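PDB 5DLK: TqaA from Penicillium aethiopicum, which probably cyclises and releases a nonribosomal peptide through its C-terminal condensation-like domain, the part of the large fungal synthetase present in this chain. Local coordinates for residues His59-Lys63 and Arg64-His68; Phe229-Trp232 and Arg233-Asp237; Thr291-Phe294 and Leu295-His298; Ala449-Leu452 and Ala453-Ser457; Thr468-Leu471 and Leu472-Thr475. All coordinates share one frame; numbering follows the deposited sequence. Where two conformers were deposited one is given.

Interaction 1. Residues His59-Lys63 and Arg64-His68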
loop_
_atom_site.group_PDB
_atom_site.type_symbol
_atom_site.label_atom_id
_atom_site.label_comp_id
_atom_site.label_asym_id
_atom_site.label_seq_id
_atom_site.Cartn_x
_atom_site.Cartn_y
_atom_site.Cartn_z
ATOM N N HIS A 59 -0.675 3.458 -9.518
ATOM C CA HIS A 59 -0.699 4.865 -9.923
ATOM C C HIS A 59 -1.083 5.810 -8.787
ATOM O O HIS A 59 -0.583 6.937 -8.706
ATOM C CB HIS A 59 -1.671 5.044 -11.090
ATOM C CG HIS A 59 -1.384 6.240 -11.938
ATOM N ND1 HIS A 59 -2.294 6.747 -12.840
ATOM C CD2 HIS A 59 -0.287 7.034 -12.025
ATOM C CE1 HIS A 59 -1.772 7.796 -13.451
ATOM N NE2 HIS A 59 -0.556 7.993 -12.972
ATOM N N VAL A 60 -1.992 5.372 -7.922
ATOM C CA VAL A 60 -2.337 6.161 -6.734
ATOM C C VAL A 60 -1.079 6.501 -5.956
ATOM O O VAL A 60 -0.833 7.662 -5.601
ATOM C CB VAL A 60 -3.321 5.405 -5.804
ATOM C CG1 VAL A 60 -3.338 6.015 -4.385
ATOM C CG2 VAL A 60 -4.707 5.405 -6.412
ATOM N N PHE A 61 -0.271 5.483 -5.694
ATOM C CA PHE A 61 0.932 5.700 -4.890
ATOM C C PHE A 61 1.966 6.540 -5.630
ATOM O O PHE A 61 2.620 7.386 -5.032
ATOM C CB PHE A 61 1.527 4.356 -4.465
ATOM C CG PHE A 61 0.760 3.686 -3.368
ATOM C CD1 PHE A 61 0.536 4.346 -2.170
ATOM C CD2 PHE A 61 0.241 2.404 -3.535
ATOM C CE1 PHE A 61 -0.186 3.747 -1.143
ATOM C CE2 PHE A 61 -0.483 1.788 -2.512
ATOM C CZ PHE A 61 -0.700 2.471 -1.304
ATOM N N ILE A 62 2.130 6.307 -6.927
ATOM C CA ILE A 62 3.121 7.073 -7.697
ATOM C C ILE A 62 2.770 8.557 -7.740
ATOM O O ILE A 62 3.636 9.425 -7.518
ATOM C CB ILE A 62 3.275 6.496 -9.130
ATOM C CG1 ILE A 62 3.937 5.118 -9.025
ATOM C CG2 ILE A 62 4.106 7.429 -9.993
ATOM C CD1 ILE A 62 3.904 4.299 -10.304
ATOM N N LYS A 63 1.486 8.859 -7.951
ATOM C CA LYS A 63 1.049 10.243 -8.026
ATOM C C LYS A 63 1.250 10.980 -6.717
ATOM O O LYS A 63 1.350 12.206 -6.700
ATOM C CB LYS A 63 -0.437 10.333 -8.401
ATOM C CG LYS A 63 -0.771 10.117 -9.862
ATOM C CD LYS A 63 -2.273 10.433 -10.041
ATOM C CE LYS A 63 -2.784 10.153 -11.440
ATOM N NZ LYS A 63 -2.010 10.907 -12.479
ATOM N N ARG A 64 1.281 10.229 -5.623
ATOM C CA ARG A 64 1.423 10.802 -4.291
ATOM C C ARG A 64 2.875 10.759 -3.777
ATOM O O ARG A 64 3.152 11.046 -2.595
ATOM C CB ARG A 64 0.476 10.082 -3.334
ATOM C CG ARG A 64 -0.997 10.511 -3.585
ATOM C CD ARG A 64 -2.023 9.503 -3.093
ATOM N NE ARG A 64 -3.376 9.946 -3.467
ATOM C CZ ARG A 64 -3.900 9.857 -4.692
ATOM N NH1 ARG A 64 -3.199 9.359 -5.719
ATOM N NH2 ARG A 64 -5.133 10.305 -4.908
ATOM N N GLY A 65 3.797 10.411 -4.671
ATOM C CA GLY A 65 5.217 10.445 -4.330
ATOM C C GLY A 65 5.553 9.489 -3.205
ATOM O O GLY A 65 6.420 9.779 -2.369
ATOM N N THR A 66 4.869 8.344 -3.178
ATOM C CA THR A 66 4.984 7.426 -2.054
ATOM C C THR A 66 6.283 6.640 -2.199
ATOM O O THR A 66 6.440 5.838 -3.111
ATOM C CB THR A 66 3.782 6.478 -1.971
ATOM O OG1 THR A 66 2.594 7.230 -2.242
ATOM C CG2 THR A 66 3.660 5.877 -0.563
ATOM N N PHE A 67 7.219 6.894 -1.291
ATOM C CA PHE A 67 8.598 6.457 -1.484
ATOM C C PHE A 67 9.206 6.208 -0.112
ATOM O O PHE A 67 9.073 7.039 0.792
ATOM C CB PHE A 67 9.336 7.539 -2.265
ATOM C CG PHE A 67 10.730 7.172 -2.706
ATOM C CD1 PHE A 67 10.975 6.017 -3.438
ATOM C CD2 PHE A 67 11.781 8.053 -2.455
ATOM C CE1 PHE A 67 12.287 5.716 -3.879
ATOM C CE2 PHE A 67 13.083 7.765 -2.881
ATOM C CZ PHE A 67 13.331 6.592 -3.588
ATOM N N HIS A 68 9.816 5.043 0.063
ATOM C CA HIS A 68 10.346 4.640 1.359
ATOM C C HIS A 68 11.819 4.302 1.272
ATOM O O HIS A 68 12.293 3.821 0.244
ATOM C CB HIS A 68 9.620 3.409 1.894
ATOM C CG HIS A 68 8.276 3.710 2.485
ATOM N ND1 HIS A 68 7.224 4.186 1.734
ATOM C CD2 HIS A 68 7.823 3.613 3.756
ATOM C CE1 HIS A 68 6.176 4.373 2.521
ATOM N NE2 HIS A 68 6.509 4.019 3.750
#
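R64 lays its guanidinium group over V60. V60 CG1 sits against one face of it and lies 3.6 Å from R64 NH1. The R64 chain is extended from CG to NE and runs back along the last helical turn. It delivers R64 NH1 to V60 O at 2.9 Å. This bond is fairly straight, 153° at the hydrogen, and the acceptor lies in the guanidinium plane. R64 NE makes a salt bridge with E421, so two partners hold the group and probably fix its rotation. F61 O is gripped twice. T66 OG1 reaches it at 2.8 Å, in the carbonyl plane and on a lone pair. T66 N reaches it at 3.1 Å. The T66 hydroxyl stands anti to its own carbonyl carbon (chi1 -42°), which turns it back to the helix. There OG1 also meets the edge of the F61 ring, 3.5 Å from F61 CD1. The ring itself stacks with H178. G65 N closes the turn on I62 O at 3.0 Å. The F61 side chain lies about 9 Å from G183, a phosphopantetheine-binding residue. G65, with a positive phi of 62°, is the C-prime residue of a Schellman motif. The motif ends helix 56-63 and leads the chain into strand 67-75 of the condensation domain.

Interaction 2. Residues Phe229-Trp232 and Arg233-Asp237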
loop_
_atom_site.group_PDB
_atom_site.type_symbol
_atom_site.label_atom_id
_atom_site.label_comp_id
_atom_site.label_asym_id
_atom_site.label_seq_id
_atom_site.Cartn_x
_atom_site.Cartn_y
_atom_site.Cartn_z
ATOM N N PHE A 229 -18.481 -7.767 -12.230
ATOM C CA PHE A 229 -19.156 -6.512 -12.516
ATOM C C PHE A 229 -20.668 -6.625 -12.326
ATOM O O PHE A 229 -21.348 -5.615 -12.055
ATOM C CB PHE A 229 -18.788 -6.018 -13.907
ATOM C CG PHE A 229 -17.326 -5.649 -14.007
ATOM C CD1 PHE A 229 -16.813 -4.649 -13.187
ATOM C CD2 PHE A 229 -16.470 -6.334 -14.852
ATOM C CE1 PHE A 229 -15.457 -4.313 -13.232
ATOM C CE2 PHE A 229 -15.128 -6.010 -14.915
ATOM C CZ PHE A 229 -14.618 -5.005 -14.107
ATOM N N GLN A 230 -21.189 -7.838 -12.427
ATOM C CA GLN A 230 -22.587 -8.048 -12.051
ATOM C C GLN A 230 -22.746 -7.811 -10.557
ATOM O O GLN A 230 -23.719 -7.178 -10.115
ATOM C CB GLN A 230 -23.045 -9.455 -12.419
ATOM C CG GLN A 230 -23.241 -9.615 -13.929
ATOM C CD GLN A 230 -23.457 -11.070 -14.343
ATOM O OE1 GLN A 230 -23.431 -11.981 -13.506
ATOM N NE2 GLN A 230 -23.675 -11.290 -15.640
ATOM N N PHE A 231 -21.789 -8.322 -9.786
ATOM C CA PHE A 231 -21.806 -8.116 -8.340
ATOM C C PHE A 231 -21.765 -6.635 -7.998
ATOM O O PHE A 231 -22.571 -6.167 -7.203
ATOM C CB PHE A 231 -20.637 -8.809 -7.633
ATOM C CG PHE A 231 -20.440 -8.322 -6.217
ATOM C CD1 PHE A 231 -19.467 -7.351 -5.936
ATOM C CD2 PHE A 231 -21.256 -8.781 -5.188
ATOM C CE1 PHE A 231 -19.300 -6.861 -4.642
ATOM C CE2 PHE A 231 -21.098 -8.303 -3.874
ATOM C CZ PHE A 231 -20.101 -7.335 -3.611
ATOM N N TRP A 232 -20.809 -5.897 -8.564
ATOM C CA TRP A 232 -20.682 -4.490 -8.164
ATOM C C TRP A 232 -21.920 -3.693 -8.570
ATOM O O TRP A 232 -22.329 -2.806 -7.847
ATOM C CB TRP A 232 -19.412 -3.863 -8.741
ATOM C CG TRP A 232 -18.164 -4.286 -7.986
ATOM C CD1 TRP A 232 -17.167 -5.138 -8.416
ATOM C CD2 TRP A 232 -17.807 -3.894 -6.648
ATOM N NE1 TRP A 232 -16.207 -5.280 -7.429
ATOM C CE2 TRP A 232 -16.577 -4.531 -6.337
ATOM C CE3 TRP A 232 -18.398 -3.058 -5.694
ATOM C CZ2 TRP A 232 -15.941 -4.368 -5.108
ATOM C CZ3 TRP A 232 -17.759 -2.890 -4.468
ATOM C CH2 TRP A 232 -16.543 -3.540 -4.193
ATOM N N ARG A 233 -22.519 -4.006 -9.726
ATOM C CA ARG A 233 -23.756 -3.328 -10.112
ATOM C C ARG A 233 -24.860 -3.556 -9.082
ATOM O O ARG A 233 -25.584 -2.631 -8.726
ATOM C CB ARG A 233 -24.233 -3.802 -11.499
ATOM C CG ARG A 233 -25.597 -3.249 -11.879
ATOM C CD ARG A 233 -25.808 -3.254 -13.388
ATOM N NE ARG A 233 -25.382 -1.973 -13.949
ATOM C CZ ARG A 233 -24.391 -1.841 -14.813
ATOM N NH1 ARG A 233 -23.741 -2.921 -15.220
ATOM N NH2 ARG A 233 -24.048 -0.638 -15.270
ATOM N N HIS A 234 -24.969 -4.785 -8.601
ATOM C CA HIS A 234 -25.995 -5.142 -7.615
ATOM C C HIS A 234 -25.697 -4.449 -6.270
ATOM O O HIS A 234 -26.570 -3.872 -5.626
ATOM C CB HIS A 234 -26.029 -6.656 -7.450
ATOM C CG HIS A 234 -27.130 -7.155 -6.570
ATOM N ND1 HIS A 234 -28.434 -7.260 -6.999
ATOM C CD2 HIS A 234 -27.115 -7.612 -5.294
ATOM C CE1 HIS A 234 -29.180 -7.747 -6.020
ATOM N NE2 HIS A 234 -28.404 -7.963 -4.974
ATOM N N TYR A 235 -24.430 -4.516 -5.878
ATOM C CA TYR A 235 -23.984 -3.976 -4.595
ATOM C C TYR A 235 -24.203 -2.474 -4.504
ATOM O O TYR A 235 -24.563 -1.949 -3.434
ATOM C CB TYR A 235 -22.490 -4.314 -4.420
ATOM C CG TYR A 235 -21.843 -3.884 -3.130
ATOM C CD1 TYR A 235 -21.827 -4.729 -2.024
ATOM C CD2 TYR A 235 -21.198 -2.649 -3.036
ATOM C CE1 TYR A 235 -21.181 -4.355 -0.850
ATOM C CE2 TYR A 235 -20.568 -2.258 -1.856
ATOM C CZ TYR A 235 -20.572 -3.113 -0.771
ATOM O OH TYR A 235 -19.958 -2.732 0.409
ATOM N N LEU A 236 -23.980 -1.781 -5.627
ATOM C CA LEU A 236 -24.043 -0.328 -5.659
ATOM C C LEU A 236 -25.377 0.195 -6.180
ATOM O O LEU A 236 -25.577 1.399 -6.301
ATOM C CB LEU A 236 -22.900 0.234 -6.527
ATOM C CG LEU A 236 -21.495 0.045 -5.947
ATOM C CD1 LEU A 236 -20.434 0.465 -6.979
ATOM C CD2 LEU A 236 -21.305 0.827 -4.613
ATOM N N ASP A 237 -26.304 -0.713 -6.455
ATOM C CA ASP A 237 -27.579 -0.311 -7.023
ATOM C C ASP A 237 -28.341 0.635 -6.091
ATOM O O ASP A 237 -28.619 0.296 -4.936
ATOM C CB ASP A 237 -28.422 -1.547 -7.314
ATOM C CG ASP A 237 -29.786 -1.197 -7.846
ATOM O OD1 ASP A 237 -29.850 -0.467 -8.850
ATOM O OD2 ASP A 237 -30.786 -1.642 -7.248
#
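Y235 N donates to F231 O at 2.8 Å, the shortest hydrogen bond here. It is fairly straight, 162° at the hydrogen. It belongs to the last turns of helix 227-235, where F231, W232 and Y235 form an aromatic cluster. Y235 CG is anti to the backbone N (chi1 -178°), and F231 has the same first torsion setting. Their side chains therefore lie side by side and point the same way. The two rings meet obliquely, with F231 CZ 3.5 Å from Y235 CD1. W232 takes a different first torsion, with CG anti to the carbonyl carbon. Its indole also runs alongside Y235, but turned almost square to it. The planes are 77° apart, and the six-membered edge of W232 points at the face of Y235, offset from its centre. W232 CZ3 comes to 3.7 Å from Y235 CD2. L236 adds a looser contact, its CD1 4.3 Å from W232 CE3. The polar ends are fixed by partners outside this turn: W232 NE1 bonds to H363 O and Y235 OH to Q356 O. The Y235 side chain is about 6 Å from that of Y357, a phosphopantetheine-binding residue. Y235 CB rests over one face of the F231 ring in a CH-pi contact, 4.2 Å from the ring centroid.

Interaction 3. Residues Thr291-Phe294 and Leu295-His298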
loop_
_atom_site.group_PDB
_atom_site.type_symbol
_atom_site.label_atom_id
_atom_site.label_comp_id
_atom_site.label_asym_id
_atom_site.label_seq_id
_atom_site.Cartn_x
_atom_site.Cartn_y
_atom_site.Cartn_z
ATOM N N THR A 291 -16.850 4.907 11.256
ATOM C CA THR A 291 -16.762 5.879 10.175
ATOM C C THR A 291 -18.126 6.040 9.475
ATOM O O THR A 291 -18.530 7.162 9.133
ATOM C CB THR A 291 -15.684 5.466 9.163
ATOM O OG1 THR A 291 -14.418 5.407 9.843
ATOM C CG2 THR A 291 -15.597 6.482 8.018
ATOM N N ALA A 292 -18.830 4.929 9.280
ATOM C CA ALA A 292 -20.146 4.995 8.632
ATOM C C ALA A 292 -21.151 5.774 9.460
ATOM O O ALA A 292 -21.933 6.558 8.919
ATOM C CB ALA A 292 -20.688 3.594 8.357
ATOM N N LEU A 293 -21.127 5.571 10.769
ATOM C CA LEU A 293 -22.052 6.293 11.634
ATOM C C LEU A 293 -21.736 7.787 11.617
ATOM O O LEU A 293 -22.655 8.628 11.577
ATOM C CB LEU A 293 -22.006 5.761 13.070
ATOM C CG LEU A 293 -23.036 6.443 13.972
ATOM C CD1 LEU A 293 -24.464 6.201 13.468
ATOM C CD2 LEU A 293 -22.866 5.942 15.392
ATOM N N PHE A 294 -20.447 8.108 11.690
ATOM C CA PHE A 294 -19.972 9.488 11.608
ATOM C C PHE A 294 -20.507 10.147 10.339
ATOM O O PHE A 294 -21.068 11.266 10.379
ATOM C CB PHE A 294 -18.431 9.529 11.647
ATOM C CG PHE A 294 -17.845 10.914 11.429
ATOM C CD1 PHE A 294 -17.623 11.755 12.501
ATOM C CD2 PHE A 294 -17.498 11.342 10.153
ATOM C CE1 PHE A 294 -17.067 13.035 12.299
ATOM C CE2 PHE A 294 -16.954 12.604 9.947
ATOM C CZ PHE A 294 -16.746 13.447 11.024
ATOM N N LEU A 295 -20.351 9.457 9.209
ATOM C CA LEU A 295 -20.835 10.019 7.953
ATOM C C LEU A 295 -22.365 10.111 7.895
ATOM O O LEU A 295 -22.909 11.083 7.382
ATOM C CB LEU A 295 -20.340 9.194 6.769
ATOM C CG LEU A 295 -18.831 9.296 6.484
ATOM C CD1 LEU A 295 -18.451 8.278 5.398
ATOM C CD2 LEU A 295 -18.442 10.692 6.062
ATOM N N SER A 296 -23.060 9.103 8.401
ATOM C CA SER A 296 -24.522 9.122 8.364
ATOM C C SER A 296 -25.036 10.372 9.078
ATOM O O SER A 296 -25.961 11.028 8.610
ATOM C CB SER A 296 -25.115 7.856 8.988
ATOM O OG SER A 296 -25.007 7.831 10.404
ATOM N N TYR A 297 -24.417 10.702 10.200
ATOM C CA TYR A 297 -24.807 11.897 10.955
ATOM C C TYR A 297 -24.525 13.192 10.196
ATOM O O TYR A 297 -25.413 14.038 10.025
ATOM C CB TYR A 297 -24.080 11.908 12.298
ATOM C CG TYR A 297 -24.364 13.157 13.103
ATOM C CD1 TYR A 297 -25.581 13.328 13.749
ATOM C CD2 TYR A 297 -23.424 14.178 13.180
ATOM C CE1 TYR A 297 -25.844 14.471 14.474
ATOM C CE2 TYR A 297 -23.678 15.323 13.900
ATOM C CZ TYR A 297 -24.880 15.463 14.543
ATOM O OH TYR A 297 -25.120 16.609 15.256
ATOM N N HIS A 298 -23.292 13.364 9.733
ATOM C CA HIS A 298 -22.928 14.631 9.098
ATOM C C HIS A 298 -23.599 14.814 7.737
ATOM O O HIS A 298 -23.950 15.939 7.364
ATOM C CB HIS A 298 -21.409 14.741 9.015
ATOM C CG HIS A 298 -20.795 15.148 10.319
ATOM N ND1 HIS A 298 -20.942 16.419 10.831
ATOM C CD2 HIS A 298 -20.092 14.447 11.239
ATOM C CE1 HIS A 298 -20.325 16.497 11.998
ATOM N NE2 HIS A 298 -19.798 15.316 12.272
#
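F294 and H298, one helical turn apart, make the tight part of this contact. H298 CD2 sits over one face of the F294 ring, 3.4 Å above its plane and offset toward the rim. The rings meet obliquely, their planes 52° apart. F294 CG is anti to the backbone N (chi1 174°), which sends the ring along the helix under H298. H298 N bonds to F294 O at 3.1 Å. H298 CD2 also lies 3.4 Å from that oxygen, which is near the imidazole plane. Y297 CD2 lies over the centre of one face of the H298 ring. H298 and Y297 are exposed, so this end borders solvent. The packing toward the helix start is looser: F294 CD2 and L295 CD2 are 4.2 Å apart, and T291 CG2 is 4.3 Å from L295 CD1. S296 was modelled in two conformers. In the one given, its OG meets L293 O at 2.7 Å, but this second grip beside Y297 N is doubtful. With an alanine at F294, H298 would probably lose the surface its ring rests on, and a gap would be likely to open against L452 and I456. T291 and L295 face F306 and L386 of the sheet, while F294 faces helix 446-465. This is the layered helix-on-sheet packing of the CoA-acyltransferase-like condensation fold.

Interaction 4. Residues Ala449-Leu452 and Ala453-Ser457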
loop_
_atom_site.group_PDB
_atom_site.type_symbol
_atom_site.label_atom_id
_atom_site.label_comp_id
_atom_site.label_asym_id
_atom_site.label_seq_id
_atom_site.Cartn_x
_atom_site.Cartn_y
_atom_site.Cartn_z
ATOM N N ALA A 449 -8.835 18.172 11.345
ATOM C CA ALA A 449 -8.312 16.803 11.350
ATOM C C ALA A 449 -8.265 16.271 12.786
ATOM O O ALA A 449 -8.502 15.083 13.020
ATOM C CB ALA A 449 -6.953 16.747 10.710
ATOM N N THR A 450 -7.957 17.151 13.743
ATOM C CA THR A 450 -7.922 16.747 15.145
ATOM C C THR A 450 -9.335 16.328 15.548
ATOM O O THR A 450 -9.515 15.332 16.245
ATOM C CB THR A 450 -7.387 17.880 16.088
ATOM O OG1 THR A 450 -5.996 18.115 15.837
ATOM C CG2 THR A 450 -7.520 17.476 17.544
ATOM N N GLU A 451 -10.335 17.078 15.091
ATOM C CA GLU A 451 -11.721 16.772 15.452
ATOM C C GLU A 451 -12.170 15.470 14.811
ATOM O O GLU A 451 -12.865 14.670 15.443
ATOM C CB GLU A 451 -12.670 17.903 15.048
ATOM C CG GLU A 451 -14.127 17.696 15.507
ATOM C CD GLU A 451 -14.311 17.647 17.041
ATOM O OE1 GLU A 451 -13.360 17.951 17.795
ATOM O OE2 GLU A 451 -15.426 17.309 17.499
ATOM N N LEU A 452 -11.769 15.251 13.563
ATOM C CA LEU A 452 -12.080 13.996 12.888
ATOM C C LEU A 452 -11.474 12.808 13.640
ATOM O O LEU A 452 -12.161 11.835 13.910
ATOM C CB LEU A 452 -11.570 14.016 11.445
ATOM C CG LEU A 452 -11.830 12.724 10.673
ATOM C CD1 LEU A 452 -13.323 12.420 10.563
ATOM C CD2 LEU A 452 -11.151 12.794 9.300
ATOM N N ALA A 453 -10.187 12.884 13.974
ATOM C CA ALA A 453 -9.543 11.778 14.681
ATOM C C ALA A 453 -10.192 11.552 16.050
ATOM O O ALA A 453 -10.377 10.410 16.486
ATOM C CB ALA A 453 -8.020 12.039 14.827
ATOM N N ASN A 454 -10.535 12.646 16.727
ATOM C CA ASN A 454 -11.206 12.563 18.019
ATOM C C ASN A 454 -12.581 11.914 17.935
ATOM O O ASN A 454 -12.909 11.045 18.736
ATOM C CB ASN A 454 -11.345 13.956 18.631
ATOM C CG ASN A 454 -10.044 14.433 19.267
ATOM O OD1 ASN A 454 -9.127 13.636 19.485
ATOM N ND2 ASN A 454 -9.956 15.727 19.555
ATOM N N ASN A 455 -13.384 12.364 16.981
ATOM C CA ASN A 455 -14.752 11.840 16.841
ATOM C C ASN A 455 -14.771 10.352 16.474
ATOM O O ASN A 455 -15.507 9.561 17.068
ATOM C CB ASN A 455 -15.519 12.608 15.766
ATOM C CG ASN A 455 -15.839 14.041 16.159
ATOM O OD1 ASN A 455 -16.210 14.841 15.299
ATOM N ND2 ASN A 455 -15.657 14.385 17.435
ATOM N N ILE A 456 -13.980 9.997 15.466
ATOM C CA ILE A 456 -13.886 8.601 15.028
ATOM C C ILE A 456 -13.428 7.718 16.187
ATOM O O ILE A 456 -14.025 6.682 16.453
ATOM C CB ILE A 456 -12.901 8.425 13.839
ATOM C CG1 ILE A 456 -13.388 9.181 12.590
ATOM C CG2 ILE A 456 -12.712 6.946 13.506
ATOM C CD1 ILE A 456 -14.749 8.712 12.060
ATOM N N SER A 457 -12.377 8.138 16.895
ATOM C CA SER A 457 -11.901 7.331 18.011
ATOM C C SER A 457 -12.951 7.236 19.131
ATOM O O SER A 457 -13.092 6.173 19.734
ATOM C CB SER A 457 -10.566 7.878 18.545
ATOM O OG SER A 457 -10.726 9.169 19.089
HETATM O O HOH W 1 -11.132 18.325 18.672
#
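E451 and N455 cross obliquely on the surface of helix 446-465, an i to i+4 pair on a helix that packs against a sheet of the condensation domain. The carboxylate and amide planes stand almost square, 88° apart. N455 ND2 donates to E451 OE2 at 2.9 Å, with 148° at the hydrogen. The donor comes from above the carboxylate plane, so the grip is on a face of the group. E451 reaches it because its chain bends at chi2 (63°) and folds back toward the next turn. A leucine in place of N455 would probably leave E451 OE2 without this partner and the carboxylate freer to turn. T450 and N454 run side by side, pointing the same way, with T450 CG2 3.6 Å from N454 ND2. N454 ND2 donates to a water, 3.0 Å from its oxygen. The same water lies near E451 OE1, though that distance is too short to trust. Around the helix the apolar pair L452 and I456 turns to helix 283-299, where both touch F294. A449 and A453 lie on V437 of strand 433-440. L452 and I456 also lie alongside each other, L452 CD1 touching I456 CG1 at 3.8 Å.

Interaction 5. Residues Thr468-Leu471 and Leu472-Thr475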
loop_
_atom_site.group_PDB
_atom_site.type_symbol
_atom_site.label_atom_id
_atom_site.label_comp_id
_atom_site.label_asym_id
_atom_site.label_seq_id
_atom_site.Cartn_x
_atom_site.Cartn_y
_atom_site.Cartn_z
ATOM N N THR A 468 -24.496 -3.356 22.705
ATOM C CA THR A 468 -25.935 -3.588 22.598
ATOM C C THR A 468 -26.716 -2.278 22.594
ATOM O O THR A 468 -27.953 -2.282 22.564
ATOM C CB THR A 468 -26.474 -4.505 23.740
ATOM O OG1 THR A 468 -26.421 -3.815 24.986
ATOM C CG2 THR A 468 -25.674 -5.788 23.841
ATOM N N ALA A 469 -26.003 -1.153 22.627
ATOM C CA ALA A 469 -26.648 0.156 22.611
ATOM C C ALA A 469 -27.446 0.389 21.339
ATOM O O ALA A 469 -27.028 -0.026 20.258
ATOM C CB ALA A 469 -25.607 1.276 22.767
ATOM N N ARG A 470 -28.562 1.102 21.461
ATOM C CA ARG A 470 -29.341 1.493 20.283
ATOM C C ARG A 470 -28.592 2.569 19.519
ATOM O O ARG A 470 -28.085 3.515 20.122
ATOM C CB ARG A 470 -30.736 2.000 20.676
ATOM C CG ARG A 470 -31.717 0.920 21.087
ATOM C CD ARG A 470 -33.031 1.545 21.603
ATOM N NE ARG A 470 -33.210 2.914 21.110
ATOM C CZ ARG A 470 -34.382 3.537 20.997
ATOM N NH1 ARG A 470 -35.505 2.924 21.344
ATOM N NH2 ARG A 470 -34.434 4.778 20.531
ATOM N N LEU A 471 -28.505 2.436 18.195
ATOM C CA LEU A 471 -27.852 3.487 17.406
ATOM C C LEU A 471 -28.476 4.852 17.650
ATOM O O LEU A 471 -27.772 5.870 17.698
ATOM C CB LEU A 471 -27.924 3.171 15.910
ATOM C CG LEU A 471 -27.004 2.099 15.349
ATOM C CD1 LEU A 471 -27.119 2.061 13.798
ATOM C CD2 LEU A 471 -25.560 2.327 15.793
ATOM N N LEU A 472 -29.799 4.882 17.805
ATOM C CA LEU A 472 -30.489 6.148 18.068
ATOM C C LEU A 472 -29.992 6.847 19.341
ATOM O O LEU A 472 -30.161 8.053 19.497
ATOM C CB LEU A 472 -32.005 5.926 18.169
ATOM C CG LEU A 472 -32.689 5.763 16.812
ATOM C CD1 LEU A 472 -34.155 5.336 16.953
ATOM C CD2 LEU A 472 -32.576 7.068 16.038
ATOM N N ASP A 473 -29.379 6.087 20.242
ATOM C CA ASP A 473 -28.934 6.629 21.523
ATOM C C ASP A 473 -27.463 7.048 21.527
ATOM O O ASP A 473 -26.950 7.530 22.544
ATOM C CB ASP A 473 -29.162 5.603 22.633
ATOM C CG ASP A 473 -30.642 5.375 22.929
ATOM O OD1 ASP A 473 -31.454 6.281 22.639
ATOM O OD2 ASP A 473 -30.988 4.284 23.437
ATOM N N ILE A 474 -26.775 6.837 20.409
ATOM C CA ILE A 474 -25.351 7.146 20.336
ATOM C C ILE A 474 -25.139 8.634 20.083
ATOM O O ILE A 474 -25.730 9.201 19.160
ATOM C CB ILE A 474 -24.645 6.357 19.213
ATOM C CG1 ILE A 474 -24.830 4.848 19.394
ATOM C CG2 ILE A 474 -23.156 6.731 19.136
ATOM C CD1 ILE A 474 -23.921 4.206 20.401
ATOM N N THR A 475 -24.295 9.260 20.899
ATOM C CA THR A 475 -23.870 10.636 20.646
ATOM C C THR A 475 -22.353 10.689 20.554
ATOM O O THR A 475 -21.663 9.808 21.062
ATOM C CB THR A 475 -24.349 11.602 21.754
ATOM O OG1 THR A 475 -23.740 11.224 22.993
ATOM C CG2 THR A 475 -25.862 11.540 21.892
HETATM O O HOH W 2 -29.239 2.256 24.023
HETATM O O HOH W 3 -26.100 8.004 16.596
#
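L472 begins the second segment by lying across the end of R470. R470 NH2 is 3.6 Å from L472 CB and equally far from L472 CD1. D473 follows, its N bonded to R470 O at 2.9 Å in a 3-10 turn. Its carboxylate is nearly parallel to the R470 guanidinium, the planes 3° apart. D473 OD2 stands 3.5 Å from R470 NE but well out of the guanidinium plane, so the salt bridge is one of charge alone. R470 NH1 has a second salt bridge, to D343. A water also ties D473 OD2 to R470 N. I474 then bonds through its N to L471 O at 3.0 Å, and a second water joins L471 O to I474 O. I474 CD1 bends back to A469 CB at 4.1 Å. The turn lies after helix 446-465, near the C-terminus. L471 and I474 pack on V346 of helix 346-358, and I474 also touches L293 of helix 283-299.

In the fold
Interactions 3, 4 and 5 form one connected group on the same side of the chain's centre. F294 of interaction 3 joins it to interaction 4: F294 CZ is 3.6 Å from L452 CD1, and F294 CB is 3.8 Å from I456 CD1. Separately, L293 CD2 meets I474 CG2 of interaction 5 at 3.8 Å. Interactions 4 and 5 do not touch; their nearest atoms are about 7 Å apart. Interaction 2 stands apart, its nearest atoms about 10 Å from interaction 3. Interaction 1 is about 15 Å from interaction 2 by nearest atoms. Interaction 1 (by G183) and interaction 2 (by Y357) lie nearest the phosphopantetheine site; interactions 4 and 5 lie away from it.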